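Local coordinates for aminoglycoside phosphotransferase (Streptomyces rimosus, PDB 6FUC), which probably phosphorylates the 3''-hydroxyl of streptomycin with ATP as phosphate donor, a kinase reaction that inactivates the antibiotic and confers resistance, at residues 57-62 against 211-216. Sequence-based numbering, arbitrary orientation. Where two conformers were deposited one is given.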
loop_
_atom_site.group_PDB
_atom_site.type_symbol
_atom_site.label_atom_id
_atom_site.label_comp_id
_atom_site.label_asym_id
_atom_site.label_seq_id
_atom_site.Cartn_x
_atom_site.Cartn_y
_atom_site.Cartn_z
ATOM N N ARG A 57 -10.396 8.004 -1.606
ATOM C CA ARG A 57 -11.089 8.886 -0.698
ATOM C C ARG A 57 -12.001 8.103 0.210
ATOM O O ARG A 57 -12.047 8.291 1.421
ATOM C CB ARG A 57 -11.868 9.940 -1.513
ATOM C CG ARG A 57 -12.662 10.875 -0.641
ATOM C CD ARG A 57 -13.750 11.614 -1.389
ATOM N NE ARG A 57 -14.796 10.664 -1.746
ATOM C CZ ARG A 57 -15.846 10.960 -2.428
ATOM N NH1 ARG A 57 -15.883 12.134 -3.046
ATOM N NH2 ARG A 57 -16.773 10.017 -2.633
ATOM N N ASP A 58 -12.834 7.258 -0.425
ATOM C CA ASP A 58 -13.815 6.496 0.318
ATOM C C ASP A 58 -13.184 5.539 1.336
ATOM O O ASP A 58 -13.708 5.355 2.440
ATOM C CB ASP A 58 -14.733 5.757 -0.645
ATOM C CG ASP A 58 -15.593 6.644 -1.512
ATOM O OD1 ASP A 58 -15.778 7.859 -1.194
ATOM O OD2 ASP A 58 -16.128 6.116 -2.514
ATOM N N ARG A 59 -12.060 4.937 0.953
ATOM C CA ARG A 59 -11.327 4.046 1.862
ATOM C C ARG A 59 -10.795 4.808 3.066
ATOM O O ARG A 59 -10.901 4.355 4.207
ATOM C CB ARG A 59 -10.234 3.364 1.096
ATOM C CG ARG A 59 -10.788 2.222 0.230
ATOM C CD ARG A 59 -9.843 1.855 -0.897
ATOM N NE ARG A 59 -10.200 0.599 -1.552
ATOM C CZ ARG A 59 -11.151 0.542 -2.459
ATOM N NH1 ARG A 59 -11.857 1.603 -2.834
ATOM N NH2 ARG A 59 -11.496 -0.658 -2.950
ATOM N N VAL A 60 -10.207 5.989 2.833
ATOM C CA VAL A 60 -9.641 6.765 3.943
ATOM C C VAL A 60 -10.776 7.181 4.882
ATOM O O VAL A 60 -10.685 7.049 6.115
ATOM C CB VAL A 60 -8.906 8.012 3.409
ATOM C CG1 VAL A 60 -8.448 8.903 4.548
ATOM C CG2 VAL A 60 -7.724 7.624 2.509
ATOM N N SER A 61 -11.867 7.741 4.278
ATOM C CA SER A 61 -12.961 8.163 5.117
ATOM C C SER A 61 -13.603 7.031 5.889
ATOM O O SER A 61 -13.941 7.164 7.063
ATOM C CB SER A 61 -13.959 8.885 4.250
ATOM O OG SER A 61 -15.032 9.124 4.843
ATOM N N TRP A 62 -13.797 5.875 5.255
ATOM C CA TRP A 62 -14.360 4.738 5.960
ATOM C C TRP A 62 -13.433 4.283 7.085
ATOM O O TRP A 62 -13.897 3.994 8.205
ATOM C CB TRP A 62 -14.679 3.599 5.001
ATOM C CG TRP A 62 -15.211 2.395 5.667
ATOM C CD1 TRP A 62 -16.487 2.177 6.102
ATOM C CD2 TRP A 62 -14.478 1.213 6.065
ATOM N NE1 TRP A 62 -16.593 0.961 6.694
ATOM C CE2 TRP A 62 -15.382 0.327 6.668
ATOM C CE3 TRP A 62 -13.158 0.813 5.904
ATOM C CZ2 TRP A 62 -14.990 -0.934 7.112
ATOM C CZ3 TRP A 62 -12.766 -0.434 6.379
ATOM C CH2 TRP A 62 -13.686 -1.257 6.967
ATOM N N GLY A 211 -5.296 3.371 -0.890
ATOM C CA GLY A 211 -6.104 3.253 -2.072
ATOM C C GLY A 211 -6.488 1.867 -2.516
ATOM O O GLY A 211 -7.404 1.718 -3.321
ATOM N N ARG A 212 -5.814 0.822 -1.996
ATOM C CA ARG A 212 -6.132 -0.581 -2.273
ATOM C C ARG A 212 -6.749 -1.289 -1.088
ATOM O O ARG A 212 -6.869 -2.522 -1.138
ATOM C CB ARG A 212 -4.904 -1.313 -2.818
ATOM C CG ARG A 212 -4.542 -0.865 -4.190
ATOM C CD ARG A 212 -3.317 -1.633 -4.713
ATOM N NE ARG A 212 -3.102 -1.339 -6.106
ATOM C CZ ARG A 212 -2.421 -2.146 -6.917
ATOM N NH1 ARG A 212 -1.846 -3.222 -6.463
ATOM N NH2 ARG A 212 -2.316 -1.831 -8.201
ATOM N N LEU A 213 -7.136 -0.597 -0.052
ATOM C CA LEU A 213 -7.707 -1.236 1.146
ATOM C C LEU A 213 -8.888 -2.120 0.732
ATOM O O LEU A 213 -9.722 -1.746 -0.100
ATOM C CB LEU A 213 -8.146 -0.143 2.090
ATOM C CG LEU A 213 -8.832 -0.597 3.361
ATOM C CD1 LEU A 213 -8.334 0.057 4.631
ATOM C CD2 LEU A 213 -10.233 -0.754 3.270
ATOM N N GLY A 214 -8.989 -3.295 1.360
ATOM C CA GLY A 214 -10.160 -4.126 1.134
ATOM C C GLY A 214 -9.903 -5.546 1.470
ATOM O O GLY A 214 -8.758 -5.955 1.753
ATOM N N ARG A 215 -10.953 -6.375 1.373
ATOM C CA ARG A 215 -10.825 -7.796 1.600
ATOM C C ARG A 215 -9.757 -8.398 0.702
ATOM O O ARG A 215 -9.738 -8.156 -0.512
ATOM C CB ARG A 215 -12.135 -8.507 1.233
ATOM C CG ARG A 215 -13.238 -8.319 2.244
ATOM C CD ARG A 215 -14.353 -9.319 2.067
ATOM N NE ARG A 215 -15.156 -9.166 0.873
ATOM C CZ ARG A 215 -16.229 -8.378 0.810
ATOM N NH1 ARG A 215 -16.535 -7.624 1.855
ATOM N NH2 ARG A 215 -16.971 -8.327 -0.273
ATOM N N ALA A 216 -8.953 -9.309 1.280
ATOM C CA ALA A 216 -8.020 -10.118 0.566
ATOM C C ALA A 216 -7.418 -11.134 1.538
ATOM O O ALA A 216 -7.635 -11.078 2.747
ATOM C CB ALA A 216 -6.913 -9.291 -0.095
HETATM O O HOH W 1 -9.239 -2.370 -3.262
#
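The guanidinium of Arg59 takes the carbonyl O of Leu213 at its NE edge, tilted 23° from the plane, whereas Gly211 O lies obliquely to it. The indole of Trp62 is likewise met obliquely, though the evidence is doubtful: in one of the two modelled Leu213 conformers, CD2 comes within 4.0 Å of Trp62 CZ3. One direct hydrogen bond joins the segments: Arg59 NE donates to Leu213 O at 2.8 Å. That oxygen is approached in the carbonyl plane on a lone pair, but the N-H...O angle of 143° shows a bent bond. Water 1 accepts from Arg59 NH2 at 2.8 Å and may donate a long bond to Leu213 O at 3.3 Å, for which other acceptors compete. Helix 50-63 packs beside the five-stranded antiparallel sheet, and strand 214-216 pairs with 184-186, consistent with a contact between the N-lobe and C-lobe of the kinase-like fold. Arg59 CG stands anti to the carbonyl carbon (chi1 -77°), and the chain runs extended to NE, so that CD passes 4.0 Å from Leu213 CB and 3.4 Å from Gly211 O. Arg59 NH1 turns back to its own helix, donating to Ala55 O, while Phe127 touches both Arg59 and Leu213.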